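Local coordinates for bifunctional autolysin (Staphylococcus aureus subsp. aureus Mu50, PDB 6FXO), which hydrolyses the peptidoglycan of the staphylococcal cell wall, probably cutting its glycan strands through a glycoside hydrolase family 73 N-acetylglucosaminidase domain, at residues T10-L14 with N15-Q19; T38-F42 with N43-H47; Q71-S74 with I75-N79; Y102-N105 with E106-I110. All blocks are in the same frame, centred on the assembly; numbering follows the deposited sequence.

Contact 1: T10-L14 with N15-Q19; sequences TGMTL and NQVAQ
Met12 and Val17 meet side chain to side chain across the first turn of helix 14-22, the apolar clasp of a hydrophobic staple, while Thr13 between them serves as the N-cap. The extended methionine chain brings SD to 3.3 Å from Val17 CG1. The other valine methyl, CG2, rests on the backbone of the first turn, 3.3 Å from Leu14 CA.

Thr13 has its hydroxyl turned opposite the backbone N (chi1 179°), which brings OG1 round to the helix start. There it accepts from Asn15 N in a long, weak capping bond of 3.4 Å. The methyl of the same residue, CG2, packs on Gln16 CB at 3.3 Å, the one side chain lying crosswise to the other. Thr13 O takes a nearly straight bond from Val17 N at 2.9 Å, together with a weak one from Gln16 N. The next helical bond, from Ala18 N to Leu14 O, measures 3.0 Å.

Further out, Leu14 and Val17 both lean on Met49 of helix 42-49, and Val17 also touches Tyr243 near the C terminus. The backbone of Thr10 pairs with Gln242 at the end of strand 237-242, and that of Met12 with Lys244 just beyond it, so the approach to the helix runs alongside the C-terminal end of the chain. Gly11, with a positive phi of 84°, lets the chain turn here, and Thr10 OG1 closes an ST turn by accepting from Met12 N at 3.3 Å.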
loop_
_atom_site.group_PDB
_atom_site.type_symbol
_atom_site.label_atom_id
_atom_site.label_comp_id
_atom_site.label_asym_id
_atom_site.label_seq_id
_atom_site.Cartn_x
_atom_site.Cartn_y
_atom_site.Cartn_z
ATOM N N THR A 10 -17.949 14.380 5.149
ATOM C CA THR A 10 -18.830 13.569 5.973
ATOM C C THR A 10 -19.851 14.472 6.661
ATOM O O THR A 10 -20.984 14.068 6.913
ATOM C CB THR A 10 -17.998 12.803 7.016
ATOM O OG1 THR A 10 -17.216 13.743 7.759
ATOM C CG2 THR A 10 -17.090 11.761 6.383
ATOM N N GLY A 11 -19.429 15.703 6.960
ATOM C CA GLY A 11 -20.306 16.666 7.617
ATOM C C GLY A 11 -20.266 16.417 9.104
ATOM O O GLY A 11 -20.907 17.095 9.904
ATOM N N MET A 12 -19.455 15.425 9.446
ATOM C CA MET A 12 -19.188 14.931 10.779
ATOM C C MET A 12 -18.180 15.785 11.457
ATOM O O MET A 12 -17.993 16.946 11.122
ATOM C CB MET A 12 -18.547 13.573 10.655
ATOM C CG MET A 12 -19.435 12.456 10.884
ATOM S SD MET A 12 -18.279 11.096 10.776
ATOM C CE MET A 12 -19.310 9.840 10.993
ATOM N N THR A 13 -17.499 15.192 12.413
ATOM C CA THR A 13 -16.502 15.991 13.092
ATOM C C THR A 13 -15.363 15.128 13.554
ATOM O O THR A 13 -15.546 13.966 13.895
ATOM C CB THR A 13 -17.147 16.791 14.230
ATOM O OG1 THR A 13 -16.134 17.549 14.892
ATOM C CG2 THR A 13 -17.870 15.910 15.216
ATOM N N LEU A 14 -14.173 15.712 13.554
ATOM C CA LEU A 14 -12.960 15.045 13.968
ATOM C C LEU A 14 -13.056 14.646 15.427
ATOM O O LEU A 14 -12.473 13.641 15.824
ATOM C CB LEU A 14 -11.795 16.021 13.758
ATOM C CG LEU A 14 -10.409 15.572 14.195
ATOM C CD1 LEU A 14 -9.903 14.475 13.285
ATOM C CD2 LEU A 14 -9.468 16.757 14.135
ATOM N N ASN A 15 -13.800 15.433 16.221
ATOM C CA ASN A 15 -13.960 15.147 17.633
ATOM C C ASN A 15 -14.703 13.844 17.830
ATOM O O ASN A 15 -14.345 13.039 18.688
ATOM C CB ASN A 15 -14.757 16.277 18.251
ATOM C CG ASN A 15 -13.933 17.451 18.692
ATOM O OD1 ASN A 15 -12.976 17.842 18.012
ATOM N ND2 ASN A 15 -14.311 18.143 19.757
ATOM N N GLN A 16 -15.735 13.645 17.007
ATOM C CA GLN A 16 -16.601 12.468 17.006
ATOM C C GLN A 16 -15.862 11.285 16.466
ATOM O O GLN A 16 -15.824 10.229 17.092
ATOM C CB GLN A 16 -17.843 12.698 16.104
ATOM C CG GLN A 16 -19.177 12.055 16.545
ATOM C CD GLN A 16 -20.275 12.252 15.503
ATOM O OE1 GLN A 16 -20.656 13.384 15.193
ATOM N NE2 GLN A 16 -20.899 11.163 14.987
ATOM N N VAL A 17 -15.243 11.474 15.305
ATOM C CA VAL A 17 -14.516 10.326 14.739
ATOM C C VAL A 17 -13.335 9.795 15.535
ATOM O O VAL A 17 -13.054 8.600 15.497
ATOM C CB VAL A 17 -14.160 10.549 13.257
ATOM C CG1 VAL A 17 -15.422 10.545 12.407
ATOM C CG2 VAL A 17 -13.392 11.846 13.078
ATOM N N ALA A 18 -12.630 10.679 16.224
ATOM C CA ALA A 18 -11.490 10.259 17.024
ATOM C C ALA A 18 -11.895 9.525 18.304
ATOM O O ALA A 18 -11.278 8.516 18.641
ATOM C CB ALA A 18 -10.630 11.459 17.374
ATOM N N GLN A 19 -12.913 10.040 19.040
ATOM C CA GLN A 19 -13.359 9.405 20.246
ATOM C C GLN A 19 -13.887 8.043 19.837
ATOM O O GLN A 19 -13.754 7.094 20.606
ATOM C CB GLN A 19 -14.455 10.272 20.942
ATOM C CG GLN A 19 -14.686 10.120 22.477
ATOM C CD GLN A 19 -13.736 10.850 23.436
ATOM O OE1 GLN A 19 -12.867 10.236 24.058
ATOM N NE2 GLN A 19 -13.857 12.181 23.549
#

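Contact 2: T38-F42 with N43-H47; sequences TDANF and NDVKH
Phe42 O is gripped by two amides of the following turn: Lys46 N donates to it at 3.0 Å with an N-H...O angle of 158°, and Val45 N adds a weak bond. The carbonyl one residue earlier is shared in the same way, since Asn41 O receives weak bonds from Val45 N at 3.3 Å and from Asp44 N at 3.2 Å. Each oxygen is therefore bracketed by amides three and four residues on, and Val45 N is divided between the two.

The side chains pack on the flanks of this turn. With a first torsion of -175°, the Phe42 side chain leaves the backbone pointing away from its own N, and the ring stands out beside the helix. There the extended Lys46 chain runs past it obliquely, with methylene CD 3.8 Å from Phe42 CE1; this is an aliphatic contact, and it is made by the middle of the lysine chain. On another flank Ala40 CB lies 3.5 Å from Asp44 CB and 4.0 Å from Val45 CG2.

Asp44 OD2 forms a salt bridge with Arg32, which links the first turn of the helix to the loop before it. Phe42 and Lys46 also touch helix 14-22, through Gln19 and Ala18 respectively, while Ala40 meets Val214.

With Asn41 at the N-cap and the apolar pair Ala40 and Val45 closing over the first turn, the arrangement is that of a helix N-terminus, here of helix 42-49, fastened by a small hydrophobic staple.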
loop_
_atom_site.group_PDB
_atom_site.type_symbol
_atom_site.label_atom_id
_atom_site.label_comp_id
_atom_site.label_asym_id
_atom_site.label_seq_id
_atom_site.Cartn_x
_atom_site.Cartn_y
_atom_site.Cartn_z
ATOM N N THR A 38 1.947 1.359 23.105
ATOM C CA THR A 38 1.194 1.771 24.268
ATOM C C THR A 38 -0.061 2.354 23.732
ATOM O O THR A 38 -0.067 2.819 22.602
ATOM C CB THR A 38 1.986 2.774 25.007
ATOM O OG1 THR A 38 3.277 2.203 25.183
ATOM C CG2 THR A 38 1.391 3.079 26.341
ATOM N N ASP A 39 -1.128 2.307 24.491
ATOM C CA ASP A 39 -2.327 2.883 23.915
ATOM C C ASP A 39 -2.295 4.386 23.765
ATOM O O ASP A 39 -1.861 5.088 24.671
ATOM C CB ASP A 39 -3.594 2.436 24.665
ATOM C CG ASP A 39 -3.384 1.434 25.785
ATOM O OD1 ASP A 39 -3.294 0.223 25.491
ATOM O OD2 ASP A 39 -3.349 1.859 26.959
ATOM N N ALA A 40 -2.779 4.872 22.616
ATOM C CA ALA A 40 -2.822 6.302 22.328
ATOM C C ALA A 40 -3.958 7.041 23.048
ATOM O O ALA A 40 -4.958 6.421 23.330
ATOM C CB ALA A 40 -2.943 6.511 20.828
ATOM N N ASN A 41 -3.784 8.340 23.339
ATOM C CA ASN A 41 -4.802 9.170 24.022
ATOM C C ASN A 41 -5.710 9.862 22.997
ATOM O O ASN A 41 -5.518 9.662 21.800
ATOM C CB ASN A 41 -4.236 10.167 25.037
ATOM C CG ASN A 41 -2.922 10.753 24.680
ATOM O OD1 ASN A 41 -2.879 11.762 23.971
ATOM N ND2 ASN A 41 -1.819 10.192 25.151
ATOM N N PHE A 42 -6.713 10.643 23.442
ATOM C CA PHE A 42 -7.580 11.292 22.486
ATOM C C PHE A 42 -6.808 12.212 21.578
ATOM O O PHE A 42 -7.077 12.251 20.379
ATOM C CB PHE A 42 -8.656 12.056 23.255
ATOM C CG PHE A 42 -9.724 12.717 22.428
ATOM C CD1 PHE A 42 -9.674 14.067 22.158
ATOM C CD2 PHE A 42 -10.800 11.989 21.952
ATOM C CE1 PHE A 42 -10.679 14.684 21.429
ATOM C CE2 PHE A 42 -11.805 12.608 21.224
ATOM C CZ PHE A 42 -11.739 13.950 20.969
ATOM N N ASN A 43 -5.826 12.940 22.125
ATOM C CA ASN A 43 -5.079 13.827 21.248
ATOM C C ASN A 43 -4.210 13.115 20.201
ATOM O O ASN A 43 -4.022 13.618 19.097
ATOM C CB ASN A 43 -4.264 14.828 22.079
ATOM C CG ASN A 43 -5.020 16.107 22.387
ATOM O OD1 ASN A 43 -5.903 16.107 23.251
ATOM N ND2 ASN A 43 -4.719 17.252 21.762
ATOM N N ASP A 44 -3.707 11.931 20.560
ATOM C CA ASP A 44 -2.859 11.094 19.724
ATOM C C ASP A 44 -3.566 10.588 18.468
ATOM O O ASP A 44 -2.957 10.459 17.406
ATOM C CB ASP A 44 -2.386 9.917 20.585
ATOM C CG ASP A 44 -1.066 10.132 21.294
ATOM O OD1 ASP A 44 -0.953 11.120 22.055
ATOM O OD2 ASP A 44 -0.182 9.268 21.171
ATOM N N VAL A 45 -4.863 10.314 18.607
ATOM C CA VAL A 45 -5.709 9.824 17.532
ATOM C C VAL A 45 -6.287 10.964 16.713
ATOM O O VAL A 45 -6.375 10.855 15.501
ATOM C CB VAL A 45 -6.824 8.942 18.149
ATOM C CG1 VAL A 45 -7.725 8.357 17.067
ATOM C CG2 VAL A 45 -6.214 7.833 18.999
ATOM N N LYS A 46 -6.683 12.052 17.391
ATOM C CA LYS A 46 -7.259 13.250 16.801
ATOM C C LYS A 46 -6.239 13.947 15.875
ATOM O O LYS A 46 -6.626 14.570 14.891
ATOM C CB LYS A 46 -7.779 14.146 17.963
ATOM C CG LYS A 46 -7.736 15.677 17.861
ATOM C CD LYS A 46 -8.015 16.286 19.278
ATOM C CE LYS A 46 -8.095 17.802 19.384
ATOM N NZ LYS A 46 -8.226 18.293 20.807
ATOM N N HIS A 47 -4.941 13.798 16.182
ATOM C CA HIS A 47 -3.835 14.404 15.404
ATOM C C HIS A 47 -3.388 13.559 14.211
ATOM O O HIS A 47 -3.033 14.066 13.166
ATOM C CB HIS A 47 -2.638 14.702 16.339
ATOM C CG HIS A 47 -1.411 15.258 15.688
ATOM N ND1 HIS A 47 -0.271 14.500 15.530
ATOM C CD2 HIS A 47 -1.086 16.523 15.331
ATOM C CE1 HIS A 47 0.716 15.288 15.108
ATOM N NE2 HIS A 47 0.247 16.520 14.983
#

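Contact 3: Q71-S74 with I75-N79; sequences QNIS and IDKIN
Ser74 OG faces the start of helix 75-82 and accepts from two backbone amides. Lys77 N reaches it at 3.3 Å with an N-H...O angle of 157°, and Asp76 N, although nearer at 3.0 Å, is bent well away from straight (127°) and bonds only weakly. The carbonyl of the same residue begins the regular helical pattern, Ser74 O accepting from Ile78 N at 3.1 Å. One serine thus serves three amides of the first turn, two through its hydroxyl and one through its carbonyl.

This is a classical serine N-cap, and the apolar contacts complete it as a hydrophobic staple between the residues flanking the turn, Ile73 and Ile78. Their side chains meet at about a right angle, with Ile73 CG2 3.4 Å from Ile78 CD1. The second torsion of Ile78 (chi2 47°) folds CD1 back toward the loop, where it also lies 3.1 Å from Ser74 O. Behind the staple, Ile73 packs on Val107 and Ile78 on Ile110, both of helix 106-116. On another face Ile75 rests on Ala93 and Asn96 of helix 92-102, and Asn79 OD1 accepts from Gly92 N at the start of that helix.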
loop_
_atom_site.group_PDB
_atom_site.type_symbol
_atom_site.label_atom_id
_atom_site.label_comp_id
_atom_site.label_asym_id
_atom_site.label_seq_id
_atom_site.Cartn_x
_atom_site.Cartn_y
_atom_site.Cartn_z
ATOM N N GLN A 71 -1.864 5.071 -12.853
ATOM C CA GLN A 71 -1.353 6.290 -13.382
ATOM C C GLN A 71 -0.584 5.743 -14.526
ATOM O O GLN A 71 -0.084 4.632 -14.460
ATOM C CB GLN A 71 -0.384 6.928 -12.395
ATOM C CG GLN A 71 -0.327 8.427 -12.518
ATOM C CD GLN A 71 0.589 9.016 -11.480
ATOM O OE1 GLN A 71 0.278 9.059 -10.301
ATOM N NE2 GLN A 71 1.736 9.475 -11.872
ATOM N N ASN A 72 -0.482 6.478 -15.558
ATOM C CA ASN A 72 0.273 5.936 -16.683
ATOM C C ASN A 72 1.718 6.277 -16.557
ATOM O O ASN A 72 2.242 6.995 -17.396
ATOM C CB ASN A 72 -0.276 6.437 -17.994
ATOM C CG ASN A 72 -1.726 6.120 -18.083
ATOM O OD1 ASN A 72 -2.077 4.944 -18.170
ATOM N ND2 ASN A 72 -2.623 7.091 -18.077
ATOM N N ILE A 73 2.380 5.771 -15.520
ATOM C CA ILE A 73 3.791 6.132 -15.429
ATOM C C ILE A 73 4.538 5.463 -16.583
ATOM O O ILE A 73 4.231 4.328 -16.935
ATOM C CB ILE A 73 4.374 5.830 -14.018
ATOM C CG1 ILE A 73 3.370 6.320 -12.950
ATOM C CG2 ILE A 73 5.711 6.568 -13.819
ATOM C CD1 ILE A 73 3.825 6.104 -11.506
ATOM N N SER A 74 5.504 6.156 -17.183
ATOM C CA SER A 74 6.192 5.485 -18.287
ATOM C C SER A 74 6.918 4.210 -17.851
ATOM O O SER A 74 7.518 4.191 -16.777
ATOM C CB SER A 74 7.181 6.450 -18.941
ATOM O OG SER A 74 8.369 5.824 -19.402
ATOM N N ILE A 75 6.851 3.133 -18.685
ATOM C CA ILE A 75 7.508 1.902 -18.367
ATOM C C ILE A 75 9.022 2.144 -18.295
ATOM O O ILE A 75 9.712 1.456 -17.546
ATOM C CB ILE A 75 7.109 0.861 -19.439
ATOM C CG1 ILE A 75 5.588 0.610 -19.380
ATOM C CG2 ILE A 75 7.900 -0.425 -19.262
ATOM C CD1 ILE A 75 5.047 -0.359 -20.425
ATOM N N ASP A 76 9.539 3.128 -19.069
ATOM C CA ASP A 76 10.974 3.385 -19.023
ATOM C C ASP A 76 11.373 3.940 -17.682
ATOM O O ASP A 76 12.439 3.621 -17.160
ATOM C CB ASP A 76 11.395 4.441 -20.057
ATOM C CG ASP A 76 12.084 3.915 -21.293
ATOM O OD1 ASP A 76 11.700 4.329 -22.405
ATOM O OD2 ASP A 76 12.980 3.056 -21.153
ATOM N N LYS A 77 10.510 4.805 -17.145
ATOM C CA LYS A 77 10.754 5.422 -15.858
ATOM C C LYS A 77 10.762 4.387 -14.787
ATOM O O LYS A 77 11.525 4.500 -13.815
ATOM C CB LYS A 77 9.687 6.516 -15.566
ATOM C CG LYS A 77 10.158 7.963 -15.808
ATOM C CD LYS A 77 9.047 9.003 -15.573
ATOM C CE LYS A 77 9.576 10.300 -15.019
ATOM N NZ LYS A 77 10.072 11.337 -15.939
ATOM N N ILE A 78 9.936 3.336 -14.985
ATOM C CA ILE A 78 9.911 2.310 -13.982
ATOM C C ILE A 78 11.197 1.540 -14.001
ATOM O O ILE A 78 11.795 1.349 -12.948
ATOM C CB ILE A 78 8.660 1.409 -14.126
ATOM C CG1 ILE A 78 7.431 2.045 -13.455
ATOM C CG2 ILE A 78 8.911 0.086 -13.475
ATOM C CD1 ILE A 78 7.162 3.503 -13.746
ATOM N N ASN A 79 11.642 1.116 -15.185
ATOM C CA ASN A 79 12.897 0.374 -15.190
ATOM C C ASN A 79 14.048 1.204 -14.695
ATOM O O ASN A 79 14.963 0.651 -14.090
ATOM C CB ASN A 79 13.240 -0.193 -16.540
ATOM C CG ASN A 79 12.249 -1.222 -16.959
ATOM O OD1 ASN A 79 12.157 -2.291 -16.360
ATOM N ND2 ASN A 79 11.476 -0.990 -17.979
#

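Contact 4: Y102-N105 with E106-I110; sequences YGIN and EVYLI
Asn105 caps the start of helix 106-116 in a buried local contact with Val107 and Tyr108, where the loop after helix 92-102 enters the helix, within the family's N-acetylglucosaminidase region. A chi1 of 178° directs its side chain over the opening turn and sets OD1 above the first amides. Tyr108 N donates to OD1 at 3.1 Å, in the plane of the side-chain carbonyl, while Val107 N bonds to it at 2.9 Å but weakly because of its angle. The backbone of Asn105 adds a further grip, Asn105 O accepting from Leu109 N at 3.3 Å.

Around this asparagine N-cap, Ile104 with Leu109 forms the accompanying hydrophobic staple: Ile104 CG2 lies 4.1 Å from Leu109 CD1. The same methyl also comes within 4.3 Å of Tyr108 CD2.

The far end of the capping amide is occupied too, for Asn105 ND2 donates to Tyr228 OH of helix 216-231; both ends of the amide are engaged, which should restrain its rotation. Val107 packs on that same helix through Ile224, Tyr228 and Ile231, and Leu109 is received by Phe95 and Ala98 of helix 92-102.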
loop_
_atom_site.group_PDB
_atom_site.type_symbol
_atom_site.label_atom_id
_atom_site.label_comp_id
_atom_site.label_asym_id
_atom_site.label_seq_id
_atom_site.Cartn_x
_atom_site.Cartn_y
_atom_site.Cartn_z
ATOM N N TYR A 102 -5.827 -5.135 -13.557
ATOM C CA TYR A 102 -6.654 -5.042 -12.386
ATOM C C TYR A 102 -7.061 -3.646 -11.983
ATOM O O TYR A 102 -7.847 -3.510 -11.059
ATOM C CB TYR A 102 -6.011 -5.819 -11.217
ATOM C CG TYR A 102 -5.488 -7.174 -11.649
ATOM C CD1 TYR A 102 -6.318 -8.287 -11.689
ATOM C CD2 TYR A 102 -4.175 -7.329 -12.070
ATOM C CE1 TYR A 102 -5.859 -9.514 -12.140
ATOM C CE2 TYR A 102 -3.702 -8.555 -12.522
ATOM C CZ TYR A 102 -4.548 -9.644 -12.558
ATOM O OH TYR A 102 -4.083 -10.859 -13.002
ATOM N N GLY A 103 -6.538 -2.592 -12.651
ATOM C CA GLY A 103 -6.972 -1.264 -12.220
ATOM C C GLY A 103 -6.507 -1.054 -10.797
ATOM O O GLY A 103 -7.279 -1.032 -9.837
ATOM N N ILE A 104 -5.220 -0.888 -10.686
ATOM C CA ILE A 104 -4.552 -0.683 -9.392
ATOM C C ILE A 104 -3.358 0.199 -9.592
ATOM O O ILE A 104 -2.593 -0.030 -10.526
ATOM C CB ILE A 104 -4.072 -2.087 -8.875
ATOM C CG1 ILE A 104 -5.251 -2.996 -8.487
ATOM C CG2 ILE A 104 -3.053 -1.971 -7.731
ATOM C CD1 ILE A 104 -6.030 -2.556 -7.256
ATOM N N ASN A 105 -3.136 1.115 -8.692
ATOM C CA ASN A 105 -1.988 2.055 -8.782
ATOM C C ASN A 105 -0.703 1.218 -8.849
ATOM O O ASN A 105 -0.514 0.291 -8.066
ATOM C CB ASN A 105 -1.979 3.040 -7.565
ATOM C CG ASN A 105 -0.830 3.992 -7.534
ATOM O OD1 ASN A 105 0.270 3.511 -7.189
ATOM N ND2 ASN A 105 -0.967 5.356 -7.855
ATOM N N GLU A 106 0.201 1.636 -9.803
ATOM C CA GLU A 106 1.468 0.988 -10.040
ATOM C C GLU A 106 2.443 1.043 -8.970
ATOM O O GLU A 106 3.125 0.048 -8.756
ATOM C CB GLU A 106 2.142 1.455 -11.381
ATOM C CG GLU A 106 1.592 2.722 -12.010
ATOM C CD GLU A 106 0.533 2.452 -13.079
ATOM O OE1 GLU A 106 0.897 2.281 -14.258
ATOM O OE2 GLU A 106 -0.653 2.426 -12.709
ATOM N N VAL A 107 2.564 2.207 -8.306
ATOM C CA VAL A 107 3.541 2.255 -7.222
ATOM C C VAL A 107 3.119 1.326 -6.059
ATOM O O VAL A 107 3.970 0.789 -5.404
ATOM C CB VAL A 107 3.900 3.673 -6.727
ATOM C CG1 VAL A 107 4.235 4.578 -7.906
ATOM C CG2 VAL A 107 2.778 4.257 -5.879
ATOM N N TYR A 108 1.806 1.141 -5.853
ATOM C CA TYR A 108 1.329 0.300 -4.806
ATOM C C TYR A 108 1.682 -1.109 -5.091
ATOM O O TYR A 108 1.965 -1.882 -4.156
ATOM C CB TYR A 108 -0.186 0.450 -4.629
ATOM C CG TYR A 108 -0.800 -0.386 -3.519
ATOM C CD1 TYR A 108 -0.758 0.039 -2.194
ATOM C CD2 TYR A 108 -1.444 -1.575 -3.799
ATOM C CE1 TYR A 108 -1.344 -0.701 -1.191
ATOM C CE2 TYR A 108 -2.040 -2.326 -2.792
ATOM C CZ TYR A 108 -1.988 -1.885 -1.486
ATOM O OH TYR A 108 -2.568 -2.614 -0.470
ATOM N N LEU A 109 1.671 -1.453 -6.401
ATOM C CA LEU A 109 2.007 -2.820 -6.751
ATOM C C LEU A 109 3.503 -3.106 -6.634
ATOM O O LEU A 109 3.865 -4.179 -6.150
ATOM C CB LEU A 109 1.559 -3.101 -8.171
ATOM C CG LEU A 109 1.180 -4.498 -8.543
ATOM C CD1 LEU A 109 -0.132 -4.858 -7.887
ATOM C CD2 LEU A 109 0.989 -4.543 -10.084
ATOM N N ILE A 110 4.378 -2.130 -7.100
ATOM C CA ILE A 110 5.749 -2.363 -7.026
ATOM C C ILE A 110 6.261 -2.344 -5.558
ATOM O O ILE A 110 7.000 -3.260 -5.200
ATOM C CB ILE A 110 6.416 -1.229 -7.824
ATOM C CG1 ILE A 110 6.171 -1.388 -9.317
ATOM C CG2 ILE A 110 7.973 -1.054 -7.476
ATOM C CD1 ILE A 110 6.644 -0.082 -10.007
#

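Overall arrangement
All four contacts are local helix starts that follow in series along the chain, none nested or crossed. Contact 1 closes the loop after strand 4-9, and contact 2 the loop from helix 14-22 to helix 42-49. These two helices pack together, with Ala18 CB 3.9 Å from Lys46 CA. Contact 3 closes the loop from helix 51-56 to helix 75-82; its centre is about 39 Å from that of either contact 1 or contact 2, on the opposite side of the chain's centre. Contact 4, nearer the middle, closes the loop from helix 92-102 to helix 106-116 and joins contact 3 through Gln71 N, 2.9 Å from Glu106 OE2, a probable hydrogen bond.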